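Side-chain contacts in dachshund (Homo sapiens, PDB 1L8R), which regulates transcription during organogenesis, here seen as its DACHbox-N domain, which contains a DNA-binding motif resembling that of forkhead/winged-helix proteins: residues K8-R13 / V17-V22; V64-I69 / C83-R88; I28-A33 / K89-L94. All blocks are in the same frame, centred on the assembly; numbering follows the deposited sequence.

Interaction 1 of 3, residues K8-R13 / V17-V22; sequences KMVDLR and VASFTV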
ATOM      1  N   LYS A   8      -7.168   1.108 -10.189  1.00 14.87           N
ATOM      2  CA  LYS A   8      -6.868   2.302 -10.964  1.00 17.25           C
ATOM      3  C   LYS A   8      -5.547   2.862 -10.468  1.00 17.41           C
ATOM      4  O   LYS A   8      -5.185   2.701  -9.295  1.00 15.39           O
ATOM      5  CB  LYS A   8      -7.986   3.350 -10.854  1.00 19.19           C
ATOM      6  CG  LYS A   8      -8.051   4.120  -9.555  1.00 22.81           C
ATOM      7  CD  LYS A   8      -9.098   5.230  -9.660  1.00 27.42           C
ATOM      8  CE  LYS A   8      -9.168   6.063  -8.393  1.00 30.09           C
ATOM      9  NZ  LYS A   8     -10.201   7.131  -8.501  1.00 33.92           N
HETATM   10  N   MSE A   9      -4.807   3.492 -11.371  1.00 17.74           N
HETATM   11  CA  MSE A   9      -3.523   4.068 -11.006  1.00 20.79           C
HETATM   12  C   MSE A   9      -3.773   5.497 -10.540  1.00 19.64           C
HETATM   13  O   MSE A   9      -4.554   6.233 -11.154  1.00 19.66           O
HETATM   14  CB  MSE A   9      -2.566   4.058 -12.204  1.00 23.11           C
HETATM   15  CG  MSE A   9      -2.373   2.693 -12.874  1.00 26.02           C
HETATM   16 SE   MSE A   9      -1.733   1.294 -11.696  1.00 33.48          SE
HETATM   17  CE  MSE A   9      -3.421   0.421 -11.379  1.00 33.67           C
ATOM     18  N   VAL A  10      -3.125   5.875  -9.446  1.00 17.50           N
ATOM     19  CA  VAL A  10      -3.281   7.206  -8.876  1.00 19.64           C
ATOM     20  C   VAL A  10      -1.907   7.770  -8.559  1.00 19.61           C
ATOM     21  O   VAL A  10      -0.929   7.030  -8.487  1.00 18.11           O
ATOM     22  CB  VAL A  10      -4.126   7.168  -7.585  1.00 19.92           C
ATOM     23  CG1 VAL A  10      -5.511   6.618  -7.891  1.00 21.64           C
ATOM     24  CG2 VAL A  10      -3.433   6.320  -6.529  1.00 19.26           C
ATOM     25  N   ASP A  11      -1.830   9.079  -8.364  1.00 21.13           N
ATOM     26  CA  ASP A  11      -0.547   9.697  -8.080  1.00 23.19           C
ATOM     27  C   ASP A  11      -0.206   9.663  -6.601  1.00 22.19           C
ATOM     28  O   ASP A  11      -1.057   9.900  -5.743  1.00 24.65           O
ATOM     29  CB  ASP A  11      -0.529  11.151  -8.564  1.00 26.63           C
ATOM     30  CG  ASP A  11       0.867  11.761  -8.527  1.00 30.33           C
ATOM     31  OD1 ASP A  11       1.679  11.447  -9.427  1.00 32.95           O
ATOM     32  OD2 ASP A  11       1.159  12.544  -7.595  1.00 33.19           O
ATOM     33  N   LEU A  12       1.048   9.344  -6.313  1.00 20.97           N
ATOM     34  CA  LEU A  12       1.545   9.314  -4.951  1.00 21.55           C
ATOM     35  C   LEU A  12       2.941   9.896  -4.988  1.00 22.15           C
ATOM     36  O   LEU A  12       3.868   9.276  -5.513  1.00 23.29           O
ATOM     37  CB  LEU A  12       1.596   7.886  -4.399  1.00 20.48           C
ATOM     38  CG  LEU A  12       2.102   7.809  -2.952  1.00 21.13           C
ATOM     39  CD1 LEU A  12       1.237   8.699  -2.065  1.00 22.30           C
ATOM     40  CD2 LEU A  12       2.063   6.371  -2.454  1.00 19.81           C
ATOM     41  N   ARG A  13       3.085  11.102  -4.450  1.00 22.49           N
ATOM     42  CA  ARG A  13       4.379  11.765  -4.416  1.00 23.99           C
ATOM     43  C   ARG A  13       5.039  11.778  -5.799  1.00 23.67           C
ATOM     44  O   ARG A  13       6.229  11.510  -5.932  1.00 24.20           O
ATOM     45  CB  ARG A  13       5.291  11.065  -3.402  1.00 24.00           C
ATOM     46  CG  ARG A  13       4.697  10.942  -2.003  1.00 23.28           C
ATOM     47  CD  ARG A  13       5.634  10.178  -1.064  1.00 23.70           C
ATOM     48  NE  ARG A  13       6.883  10.893  -0.810  1.00 24.24           N
ATOM     49  CZ  ARG A  13       7.021  11.890   0.061  1.00 24.08           C
ATOM     50  NH1 ARG A  13       5.986  12.302   0.781  1.00 21.69           N
ATOM     51  NH2 ARG A  13       8.198  12.481   0.212  1.00 25.04           N
ATOM     52  N   VAL A  17       0.750   4.652  -8.627  1.00 16.69           N
ATOM     53  CA  VAL A  17       0.601   3.454  -7.810  1.00 15.63           C
ATOM     54  C   VAL A  17      -0.807   2.892  -7.967  1.00 15.39           C
ATOM     55  O   VAL A  17      -1.752   3.616  -8.300  1.00 13.76           O
ATOM     56  CB  VAL A  17       0.864   3.742  -6.312  1.00 14.63           C
ATOM     57  CG1 VAL A  17       2.298   4.244  -6.120  1.00 15.80           C
ATOM     58  CG2 VAL A  17      -0.140   4.754  -5.783  1.00 14.26           C
ATOM     59  N   ALA A  18      -0.936   1.593  -7.729  1.00 12.95           N
ATOM     60  CA  ALA A  18      -2.219   0.916  -7.836  1.00 14.17           C
ATOM     61  C   ALA A  18      -3.083   1.232  -6.625  1.00 14.10           C
ATOM     62  O   ALA A  18      -2.590   1.378  -5.503  1.00 13.66           O
ATOM     63  CB  ALA A  18      -2.006  -0.580  -7.966  1.00 11.77           C
ATOM     64  N   SER A  19      -4.382   1.322  -6.859  1.00 11.00           N
ATOM     65  CA  SER A  19      -5.317   1.665  -5.804  1.00 12.41           C
ATOM     66  C   SER A  19      -6.645   0.940  -5.965  1.00 10.96           C
ATOM     67  O   SER A  19      -7.011   0.540  -7.070  1.00  9.74           O
ATOM     68  CB  SER A  19      -5.574   3.178  -5.830  1.00 15.98           C
ATOM     69  OG  SER A  19      -6.716   3.535  -5.070  1.00 22.45           O
ATOM     70  N   PHE A  20      -7.345   0.776  -4.846  1.00 12.13           N
ATOM     71  CA  PHE A  20      -8.687   0.191  -4.816  1.00 11.43           C
ATOM     72  C   PHE A  20      -9.447   1.054  -3.824  1.00 11.53           C
ATOM     73  O   PHE A  20      -8.881   1.504  -2.827  1.00 12.44           O
ATOM     74  CB  PHE A  20      -8.697  -1.254  -4.296  1.00 10.16           C
ATOM     75  CG  PHE A  20      -8.123  -2.249  -5.251  1.00  6.83           C
ATOM     76  CD1 PHE A  20      -8.822  -2.642  -6.390  1.00  7.17           C
ATOM     77  CD2 PHE A  20      -6.853  -2.765  -5.038  1.00  9.52           C
ATOM     78  CE1 PHE A  20      -8.263  -3.532  -7.305  1.00  8.92           C
ATOM     79  CE2 PHE A  20      -6.275  -3.654  -5.945  1.00  7.02           C
ATOM     80  CZ  PHE A  20      -6.974  -4.043  -7.083  1.00  8.16           C
ATOM     81  N   THR A  21     -10.723   1.307  -4.094  1.00 10.59           N
ATOM     82  CA  THR A  21     -11.512   2.089  -3.159  1.00 11.87           C
ATOM     83  C   THR A  21     -12.361   1.113  -2.352  1.00 12.35           C
ATOM     84  O   THR A  21     -13.257   0.458  -2.884  1.00 15.54           O
ATOM     85  CB  THR A  21     -12.385   3.092  -3.896  1.00 11.37           C
ATOM     86  OG1 THR A  21     -11.532   4.043  -4.549  1.00 14.68           O
ATOM     87  CG2 THR A  21     -13.298   3.825  -2.921  1.00 13.94           C
ATOM     88  N   VAL A  22     -12.049   1.030  -1.062  1.00 13.81           N
ATOM     89  CA  VAL A  22     -12.698   0.116  -0.120  1.00 14.00           C
ATOM     90  C   VAL A  22     -13.412   0.868   1.002  1.00 15.40           C
ATOM     91  O   VAL A  22     -12.836   1.757   1.619  1.00 13.68           O
ATOM     92  CB  VAL A  22     -11.634  -0.815   0.507  1.00 17.12           C
ATOM     93  CG1 VAL A  22     -12.286  -1.830   1.439  1.00 17.36           C
ATOM     94  CG2 VAL A  22     -10.852  -1.497  -0.592  1.00 15.41           C
TER
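Val10 and Val17 face each other across the two arms of a beta hairpin, their side chains meeting obliquely through single methyl groups, CG2 of Val10 to CG2 of Val17 at 3.7 Å. In both valines CG1 lies anti to the carbonyl carbon (chi1 -60° in Val10, -61° in Val17), which sets CG2 between the backbone N and the carbonyl carbon. The backbones beneath them form an antiparallel hydrogen-bonded pair: Val10 N donates to Val17 O, and Val17 N returns a bond to Val10 O, each 2.9 Å long and nearly straight. Leu12 extends this apolar row as strand 8-12 bends away, the flank of its CB resting 3.8 Å from Val17 CG2, while its far end reaches Phe91 and Arg88. On the same side, Ser19 CB lies 3.9 Å from Val10 CG2; the serine hydroxyl leaves the pair and bonds to Leu27 O of the next strand.

The other sheet face belongs to Met9, a selenomethionine in this crystal, and Ala18, a non-hydrogen-bonded pair. The Met9 chain bends at both chi2 and chi3 and folds over its neighbour, so that the terminal methyl CE lies 3.8 Å from Ala18 CB and SE lies alongside the Ala18 backbone. Leu73 and Leu70 of helix 64-73 adjoin this face, whereas the valines look toward Ile28. Near the open end, Lys8 N bonds to Ser19 O at 3.2 Å, and the return bond from Ser19 N to Lys8 O is weak, bent to 125°. The arrangement is that of a two-stranded antiparallel beta hairpin with alternating pairs, here forming one edge of the five-stranded sheet in the DACHbox-N domain.

Interaction 2 of 3, residues V64-I69 / C83-R88; sequences VEQVRI and CKLISR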
ATOM      1  N   VAL A  64      -8.397 -12.123  -2.618  1.00 13.28           N
ATOM      2  CA  VAL A  64      -7.739 -12.880  -3.670  1.00 15.62           C
ATOM      3  C   VAL A  64      -7.715 -12.194  -5.038  1.00 14.86           C
ATOM      4  O   VAL A  64      -6.698 -12.232  -5.739  1.00 14.47           O
ATOM      5  CB  VAL A  64      -8.375 -14.277  -3.811  1.00 18.57           C
ATOM      6  CG1 VAL A  64      -7.838 -14.970  -5.059  1.00 21.26           C
ATOM      7  CG2 VAL A  64      -8.044 -15.110  -2.580  1.00 18.65           C
ATOM      8  N   GLU A  65      -8.827 -11.574  -5.421  1.00 12.58           N
ATOM      9  CA  GLU A  65      -8.909 -10.906  -6.710  1.00 12.39           C
ATOM     10  C   GLU A  65      -7.962  -9.715  -6.804  1.00 10.75           C
ATOM     11  O   GLU A  65      -7.295  -9.535  -7.824  1.00 12.64           O
ATOM     12  CB  GLU A  65     -10.339 -10.438  -6.979  1.00 14.84           C
ATOM     13  CG  GLU A  65     -10.549  -9.955  -8.395  1.00 19.84           C
ATOM     14  CD  GLU A  65     -11.951  -9.438  -8.636  1.00 21.04           C
ATOM     15  OE1 GLU A  65     -12.892  -9.965  -8.009  1.00 24.48           O
ATOM     16  OE2 GLU A  65     -12.109  -8.518  -9.466  1.00 23.58           O
ATOM     17  N   GLN A  66      -7.901  -8.922  -5.737  1.00  9.35           N
ATOM     18  CA  GLN A  66      -7.038  -7.738  -5.700  1.00  9.12           C
ATOM     19  C   GLN A  66      -5.570  -8.144  -5.747  1.00  9.95           C
ATOM     20  O   GLN A  66      -4.758  -7.504  -6.420  1.00 10.38           O
ATOM     21  CB  GLN A  66      -7.321  -6.918  -4.440  1.00  8.88           C
ATOM     22  CG  GLN A  66      -8.711  -6.252  -4.449  1.00  6.06           C
ATOM     23  CD  GLN A  66      -9.111  -5.715  -3.098  1.00  8.39           C
ATOM     24  OE1 GLN A  66      -8.626  -6.180  -2.058  1.00 10.70           O
ATOM     25  NE2 GLN A  66     -10.022  -4.746  -3.090  1.00  9.46           N
ATOM     26  N   VAL A  67      -5.219  -9.202  -5.025  1.00 10.98           N
ATOM     27  CA  VAL A  67      -3.830  -9.662  -5.032  1.00 11.13           C
ATOM     28  C   VAL A  67      -3.409 -10.051  -6.452  1.00 12.33           C
ATOM     29  O   VAL A  67      -2.329  -9.665  -6.922  1.00 13.23           O
ATOM     30  CB  VAL A  67      -3.635 -10.870  -4.089  1.00 11.53           C
ATOM     31  CG1 VAL A  67      -2.257 -11.509  -4.335  1.00 12.38           C
ATOM     32  CG2 VAL A  67      -3.754 -10.419  -2.641  1.00 10.22           C
ATOM     33  N   ARG A  68      -4.264 -10.793  -7.147  1.00 11.99           N
ATOM     34  CA  ARG A  68      -3.960 -11.222  -8.506  1.00 11.97           C
ATOM     35  C   ARG A  68      -3.806 -10.037  -9.462  1.00 12.30           C
ATOM     36  O   ARG A  68      -2.923 -10.034 -10.321  1.00 12.90           O
ATOM     37  CB  ARG A  68      -5.044 -12.177  -9.011  1.00 16.10           C
ATOM     38  CG  ARG A  68      -5.116 -13.474  -8.220  1.00 20.49           C
ATOM     39  CD  ARG A  68      -6.166 -14.404  -8.794  1.00 24.24           C
ATOM     40  NE  ARG A  68      -5.859 -14.755 -10.176  1.00 27.54           N
ATOM     41  CZ  ARG A  68      -6.639 -15.506 -10.948  1.00 31.56           C
ATOM     42  NH1 ARG A  68      -7.780 -15.990 -10.471  1.00 32.03           N
ATOM     43  NH2 ARG A  68      -6.277 -15.767 -12.200  1.00 32.04           N
ATOM     44  N   ILE A  69      -4.660  -9.029  -9.316  1.00 10.57           N
ATOM     45  CA  ILE A  69      -4.564  -7.854 -10.180  1.00 11.34           C
ATOM     46  C   ILE A  69      -3.247  -7.119  -9.912  1.00 11.02           C
ATOM     47  O   ILE A  69      -2.542  -6.730 -10.846  1.00 11.88           O
ATOM     48  CB  ILE A  69      -5.757  -6.891  -9.949  1.00  9.24           C
ATOM     49  CG1 ILE A  69      -7.033  -7.510 -10.523  1.00 11.79           C
ATOM     50  CG2 ILE A  69      -5.481  -5.533 -10.612  1.00  9.49           C
ATOM     51  CD1 ILE A  69      -8.300  -6.841 -10.054  1.00 11.69           C
ATOM     52  N   CYS A  83      -1.280  -9.102   0.341  1.00 13.09           N
ATOM     53  CA  CYS A  83      -0.988  -7.685   0.164  1.00 13.65           C
ATOM     54  C   CYS A  83      -1.908  -6.819   0.999  1.00 14.11           C
ATOM     55  O   CYS A  83      -3.067  -7.157   1.211  1.00 14.65           O
ATOM     56  CB  CYS A  83      -1.134  -7.279  -1.303  1.00 11.91           C
ATOM     57  SG  CYS A  83      -0.439  -5.644  -1.647  1.00 15.54           S
ATOM     58  N   LYS A  84      -1.380  -5.694   1.473  1.00 12.75           N
ATOM     59  CA  LYS A  84      -2.160  -4.764   2.273  1.00 12.31           C
ATOM     60  C   LYS A  84      -2.271  -3.407   1.602  1.00 12.73           C
ATOM     61  O   LYS A  84      -1.426  -3.030   0.785  1.00 11.97           O
ATOM     62  CB  LYS A  84      -1.556  -4.637   3.669  1.00 15.64           C
ATOM     63  CG  LYS A  84      -1.817  -5.881   4.513  1.00 17.90           C
ATOM     64  CD  LYS A  84      -1.071  -5.857   5.824  1.00 23.76           C
ATOM     65  CE  LYS A  84      -1.402  -7.092   6.646  1.00 24.41           C
ATOM     66  NZ  LYS A  84      -0.534  -7.197   7.859  1.00 29.14           N
ATOM     67  N   LEU A  85      -3.337  -2.689   1.952  1.00 10.44           N
ATOM     68  CA  LEU A  85      -3.631  -1.382   1.386  1.00 11.94           C
ATOM     69  C   LEU A  85      -3.840  -0.345   2.486  1.00 11.69           C
ATOM     70  O   LEU A  85      -4.408  -0.648   3.531  1.00 15.45           O
ATOM     71  CB  LEU A  85      -4.928  -1.457   0.572  1.00 11.78           C
ATOM     72  CG  LEU A  85      -5.112  -2.519  -0.517  1.00 12.19           C
ATOM     73  CD1 LEU A  85      -6.537  -2.434  -1.064  1.00 13.42           C
ATOM     74  CD2 LEU A  85      -4.092  -2.313  -1.638  1.00 10.86           C
ATOM     75  N   ILE A  86      -3.379   0.882   2.263  1.00 13.04           N
ATOM     76  CA  ILE A  86      -3.628   1.944   3.237  1.00 13.12           C
ATOM     77  C   ILE A  86      -3.890   3.243   2.484  1.00 13.95           C
ATOM     78  O   ILE A  86      -3.502   3.378   1.330  1.00 13.90           O
ATOM     79  CB  ILE A  86      -2.468   2.148   4.260  1.00 16.32           C
ATOM     80  CG1 ILE A  86      -1.165   2.506   3.553  1.00 18.29           C
ATOM     81  CG2 ILE A  86      -2.335   0.905   5.144  1.00 15.98           C
ATOM     82  CD1 ILE A  86      -0.090   3.000   4.531  1.00 16.85           C
ATOM     83  N   SER A  87      -4.578   4.183   3.125  1.00 14.27           N
ATOM     84  CA  SER A  87      -4.892   5.453   2.475  1.00 16.79           C
ATOM     85  C   SER A  87      -3.638   6.280   2.215  1.00 18.59           C
ATOM     86  O   SER A  87      -2.610   6.096   2.868  1.00 18.26           O
ATOM     87  CB  SER A  87      -5.880   6.254   3.332  1.00 17.77           C
ATOM     88  OG  SER A  87      -5.303   6.644   4.569  1.00 17.81           O
ATOM     89  N   ARG A  88      -3.708   7.195   1.254  1.00 19.98           N
ATOM     90  CA  ARG A  88      -2.546   8.020   0.963  1.00 22.04           C
ATOM     91  C   ARG A  88      -2.179   8.874   2.169  1.00 22.83           C
ATOM     92  O   ARG A  88      -1.001   9.111   2.426  1.00 23.86           O
ATOM     93  CB  ARG A  88      -2.791   8.887  -0.276  1.00 22.76           C
ATOM     94  CG  ARG A  88      -2.595   8.114  -1.578  1.00 24.27           C
ATOM     95  CD  ARG A  88      -2.666   8.995  -2.814  1.00 26.09           C
ATOM     96  NE  ARG A  88      -3.973   9.628  -2.958  1.00 29.74           N
ATOM     97  CZ  ARG A  88      -4.389  10.237  -4.062  1.00 30.83           C
ATOM     98  NH1 ARG A  88      -3.600  10.299  -5.128  1.00 31.00           N
ATOM     99  NH2 ARG A  88      -5.595  10.784  -4.102  1.00 32.07           N
TER
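Val67 and Cys83 form the apolar centre of a small helix-on-sheet contact in the DACHbox-N domain, where the first turns of helix 64-73 approach the start of strand 84-87. The apolar contact is made by one branch of the valine. Its chi1 of 168° places CG1 anti to the backbone N and CG2 anti to the carbonyl carbon, and it is CG2 that faces Cys83, just ahead of the strand, 4.3 Å from Cys83 CB and 4.1 Å from Cys83 N. The methyl therefore lies beside the backbone as much as against the side chain. The thiol arm of Cys83 is directed on toward Cys29 and Pro31, while the Cys83 backbone is hydrogen-bonded to Cys62.

A second, looser contact is of mixed character. The amide end of Gln66 approaches the isobutyl end of Leu85, with OE1 4.4 Å from CD1, a van der Waals approach without a hydrogen bond. Between the two segments there is no hydrogen bond at all, and the buried area is modest, 112 Å². Phe20 of strand 15-22 touches both Gln66 and Leu85, adding an aromatic side chain to the same layer between helix and sheet.

Polar bonds to residues outside the contact fix each element separately. Gln66 N donates to Asn63 OD1 at the start of the helix, and Leu85 pairs through its backbone with Val60 of the edge strand 60-61. The side-chain nitrogen of Gln66 also has a partner: NE2 is hydrogen-bonded to the backbone carbonyl oxygen of Asn4.

Interaction 3 of 3, residues I28-A33 / K89-L94; sequences ICLPQA and KDFETL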
ATOM      1  N   ILE A  28      -4.126   2.714  -1.410  1.00 12.90           N
ATOM      2  CA  ILE A  28      -3.102   2.348  -2.364  1.00 13.41           C
ATOM      3  C   ILE A  28      -2.320   1.132  -1.883  1.00 13.49           C
ATOM      4  O   ILE A  28      -2.355   0.762  -0.696  1.00 10.90           O
ATOM      5  CB  ILE A  28      -2.139   3.537  -2.682  1.00 14.85           C
ATOM      6  CG1 ILE A  28      -1.434   4.027  -1.419  1.00 16.06           C
ATOM      7  CG2 ILE A  28      -2.946   4.688  -3.293  1.00 15.89           C
ATOM      8  CD1 ILE A  28      -2.299   4.865  -0.528  1.00 23.02           C
ATOM      9  N   CYS A  29      -1.636   0.500  -2.826  1.00 11.98           N
ATOM     10  CA  CYS A  29      -0.846  -0.693  -2.557  1.00 12.89           C
ATOM     11  C   CYS A  29       0.360  -0.357  -1.677  1.00 13.32           C
ATOM     12  O   CYS A  29       1.288   0.323  -2.114  1.00 12.29           O
ATOM     13  CB  CYS A  29      -0.402  -1.291  -3.882  1.00 13.58           C
ATOM     14  SG  CYS A  29       0.675  -2.693  -3.715  1.00 12.56           S
ATOM     15  N   LEU A  30       0.335  -0.828  -0.437  1.00 13.19           N
ATOM     16  CA  LEU A  30       1.411  -0.547   0.513  1.00 13.30           C
ATOM     17  C   LEU A  30       2.806  -1.018   0.091  1.00 14.37           C
ATOM     18  O   LEU A  30       3.760  -0.232   0.119  1.00 13.79           O
ATOM     19  CB  LEU A  30       1.066  -1.121   1.888  1.00 13.82           C
ATOM     20  CG  LEU A  30       2.124  -0.938   2.986  1.00 11.47           C
ATOM     21  CD1 LEU A  30       2.467   0.538   3.138  1.00 13.83           C
ATOM     22  CD2 LEU A  30       1.594  -1.511   4.296  1.00 12.60           C
ATOM     23  N   PRO A  31       2.954  -2.295  -0.301  1.00 15.27           N
ATOM     24  CA  PRO A  31       4.282  -2.771  -0.712  1.00 14.36           C
ATOM     25  C   PRO A  31       4.853  -1.969  -1.874  1.00 16.15           C
ATOM     26  O   PRO A  31       6.062  -1.721  -1.934  1.00 15.60           O
ATOM     27  CB  PRO A  31       4.031  -4.229  -1.086  1.00 16.65           C
ATOM     28  CG  PRO A  31       2.904  -4.614  -0.196  1.00 19.56           C
ATOM     29  CD  PRO A  31       1.990  -3.412  -0.275  1.00 14.73           C
ATOM     30  N   GLN A  32       3.985  -1.568  -2.800  1.00 14.43           N
ATOM     31  CA  GLN A  32       4.421  -0.793  -3.955  1.00 14.15           C
ATOM     32  C   GLN A  32       4.915   0.579  -3.514  1.00 14.69           C
ATOM     33  O   GLN A  32       5.982   1.021  -3.948  1.00 15.12           O
ATOM     34  CB  GLN A  32       3.279  -0.637  -4.964  1.00 13.62           C
ATOM     35  CG  GLN A  32       3.639   0.188  -6.195  1.00 15.31           C
ATOM     36  CD  GLN A  32       2.520   0.209  -7.219  1.00 14.61           C
ATOM     37  OE1 GLN A  32       1.347   0.304  -6.862  1.00 18.41           O
ATOM     38  NE2 GLN A  32       2.878   0.135  -8.496  1.00 16.41           N
ATOM     39  N   ALA A  33       4.148   1.247  -2.655  1.00 14.02           N
ATOM     40  CA  ALA A  33       4.535   2.567  -2.156  1.00 14.60           C
ATOM     41  C   ALA A  33       5.836   2.444  -1.371  1.00 15.45           C
ATOM     42  O   ALA A  33       6.697   3.322  -1.431  1.00 17.93           O
ATOM     43  CB  ALA A  33       3.429   3.149  -1.271  1.00 13.53           C
ATOM     44  N   LYS A  89      -3.185   9.314   2.922  1.00 24.44           N
ATOM     45  CA  LYS A  89      -2.939  10.126   4.112  1.00 25.78           C
ATOM     46  C   LYS A  89      -2.198   9.289   5.154  1.00 24.47           C
ATOM     47  O   LYS A  89      -1.279   9.773   5.815  1.00 24.85           O
ATOM     48  CB  LYS A  89      -4.252  10.632   4.714  1.00 27.92           C
ATOM     49  CG  LYS A  89      -4.051  11.712   5.771  1.00 32.59           C
ATOM     50  CD  LYS A  89      -5.362  12.123   6.435  1.00 34.77           C
ATOM     51  CE  LYS A  89      -5.729  11.188   7.577  1.00 35.03           C
ATOM     52  NZ  LYS A  89      -4.758  11.312   8.703  1.00 36.98           N
ATOM     53  N   ASP A  90      -2.610   8.032   5.304  1.00 22.12           N
ATOM     54  CA  ASP A  90      -1.963   7.144   6.259  1.00 21.30           C
ATOM     55  C   ASP A  90      -0.555   6.793   5.796  1.00 19.49           C
ATOM     56  O   ASP A  90       0.351   6.592   6.615  1.00 18.06           O
ATOM     57  CB  ASP A  90      -2.792   5.871   6.470  1.00 22.32           C
ATOM     58  CG  ASP A  90      -3.966   6.088   7.420  1.00 25.36           C
ATOM     59  OD1 ASP A  90      -3.982   7.116   8.129  1.00 26.45           O
ATOM     60  OD2 ASP A  90      -4.867   5.226   7.473  1.00 24.50           O
ATOM     61  N   PHE A  91      -0.351   6.720   4.486  1.00 16.63           N
ATOM     62  CA  PHE A  91       0.981   6.409   4.011  1.00 16.32           C
ATOM     63  C   PHE A  91       1.890   7.588   4.344  1.00 16.30           C
ATOM     64  O   PHE A  91       3.025   7.400   4.760  1.00 15.47           O
ATOM     65  CB  PHE A  91       1.020   6.179   2.505  1.00 16.78           C
ATOM     66  CG  PHE A  91       2.389   5.836   2.003  1.00 17.87           C
ATOM     67  CD1 PHE A  91       2.931   4.577   2.237  1.00 17.39           C
ATOM     68  CD2 PHE A  91       3.171   6.791   1.366  1.00 19.22           C
ATOM     69  CE1 PHE A  91       4.234   4.271   1.853  1.00 19.32           C
ATOM     70  CE2 PHE A  91       4.473   6.498   0.979  1.00 19.90           C
ATOM     71  CZ  PHE A  91       5.007   5.236   1.220  1.00 20.60           C
ATOM     72  N   GLU A  92       1.385   8.805   4.159  1.00 19.13           N
ATOM     73  CA  GLU A  92       2.197   9.982   4.449  1.00 19.27           C
ATOM     74  C   GLU A  92       2.539  10.025   5.936  1.00 19.03           C
ATOM     75  O   GLU A  92       3.653  10.382   6.309  1.00 20.65           O
ATOM     76  CB  GLU A  92       1.476  11.268   4.025  1.00 21.00           C
ATOM     77  CG  GLU A  92       1.178  11.370   2.524  1.00 24.98           C
ATOM     78  CD  GLU A  92       2.401  11.159   1.628  1.00 25.57           C
ATOM     79  OE1 GLU A  92       3.543  11.142   2.132  1.00 26.78           O
ATOM     80  OE2 GLU A  92       2.216  11.017   0.399  1.00 28.94           O
ATOM     81  N   THR A  93       1.584   9.653   6.782  1.00 18.27           N
ATOM     82  CA  THR A  93       1.819   9.619   8.220  1.00 18.53           C
ATOM     83  C   THR A  93       2.939   8.611   8.469  1.00 19.64           C
ATOM     84  O   THR A  93       3.855   8.859   9.251  1.00 19.25           O
ATOM     85  CB  THR A  93       0.557   9.177   8.991  1.00 17.82           C
ATOM     86  OG1 THR A  93      -0.484  10.146   8.803  1.00 20.41           O
ATOM     87  CG2 THR A  93       0.851   9.048  10.479  1.00 17.88           C
ATOM     88  N   LEU A  94       2.854   7.465   7.799  1.00 18.13           N
ATOM     89  CA  LEU A  94       3.877   6.435   7.929  1.00 18.45           C
ATOM     90  C   LEU A  94       5.206   6.976   7.408  1.00 16.69           C
ATOM     91  O   LEU A  94       6.244   6.837   8.052  1.00 16.47           O
ATOM     92  CB  LEU A  94       3.487   5.192   7.127  1.00 16.91           C
ATOM     93  CG  LEU A  94       4.613   4.180   6.917  1.00 20.24           C
ATOM     94  CD1 LEU A  94       4.976   3.544   8.259  1.00 19.54           C
ATOM     95  CD2 LEU A  94       4.179   3.127   5.915  1.00 18.87           C
TER
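Ala33 presses its CB onto one face of the Phe91 ring, a CH-pi contact in which the methyl stands 3.8 Å from the ring centroid and 25° off the ring normal. Ala33 CB is displaced toward the rim, closest to Phe91 CE1 at 3.4 Å. At the ring edge, near its plane, the CD1 methyl of Leu30 approaches Phe91 CD1 at 4.2 Å. That same methyl touches Leu94 CD2, the two leucine side chains crossing at about a right angle.

Phe91 reaches helix 30-37 because its CG extends anti to the backbone N (chi1 -179°), carrying the ring away from its own helix. An alanine in its place is likely to open a gap under Ala33 and deprive Leu30 of its aromatic neighbour. Further out, Leu12 packs on both Phe91 and Ala33, and Leu52 of helix 45-54 touches both leucines. The turn presenting Leu30 and Ala33 begins at Cys29, the N-cap, whose SG weakly accepts from Gln32 N at 3.6 Å. The contact is helix-to-helix packing in the hydrophobic core of the DACHbox-N domain, joining helices 30-37 and 88-99, each of which follows a strand of the sheet in the chain.

The three contacts share one antiparallel sheet: interaction 1 forms its hairpin edge, while strands 25-29 and 84-87, which belong to interactions 3 and 2, are neighbours within it. Interactions 1 and 2 have centres about 10 Å apart and are joined by a probable hydrogen bond from Arg88 NH1 to Asp11 O, 2.6 Å. Interaction 3, also about 10 Å from interaction 1 between centres, is tied to it by Gln32 OE1, 2.8 Å from Ala18 N. Between interactions 2 and 3, about 12 Å apart, Ile28 N lies 2.9 Å from Ile86 O. Together they connect sheet and helices within a domain carrying a winged-helix-like DNA-binding motif.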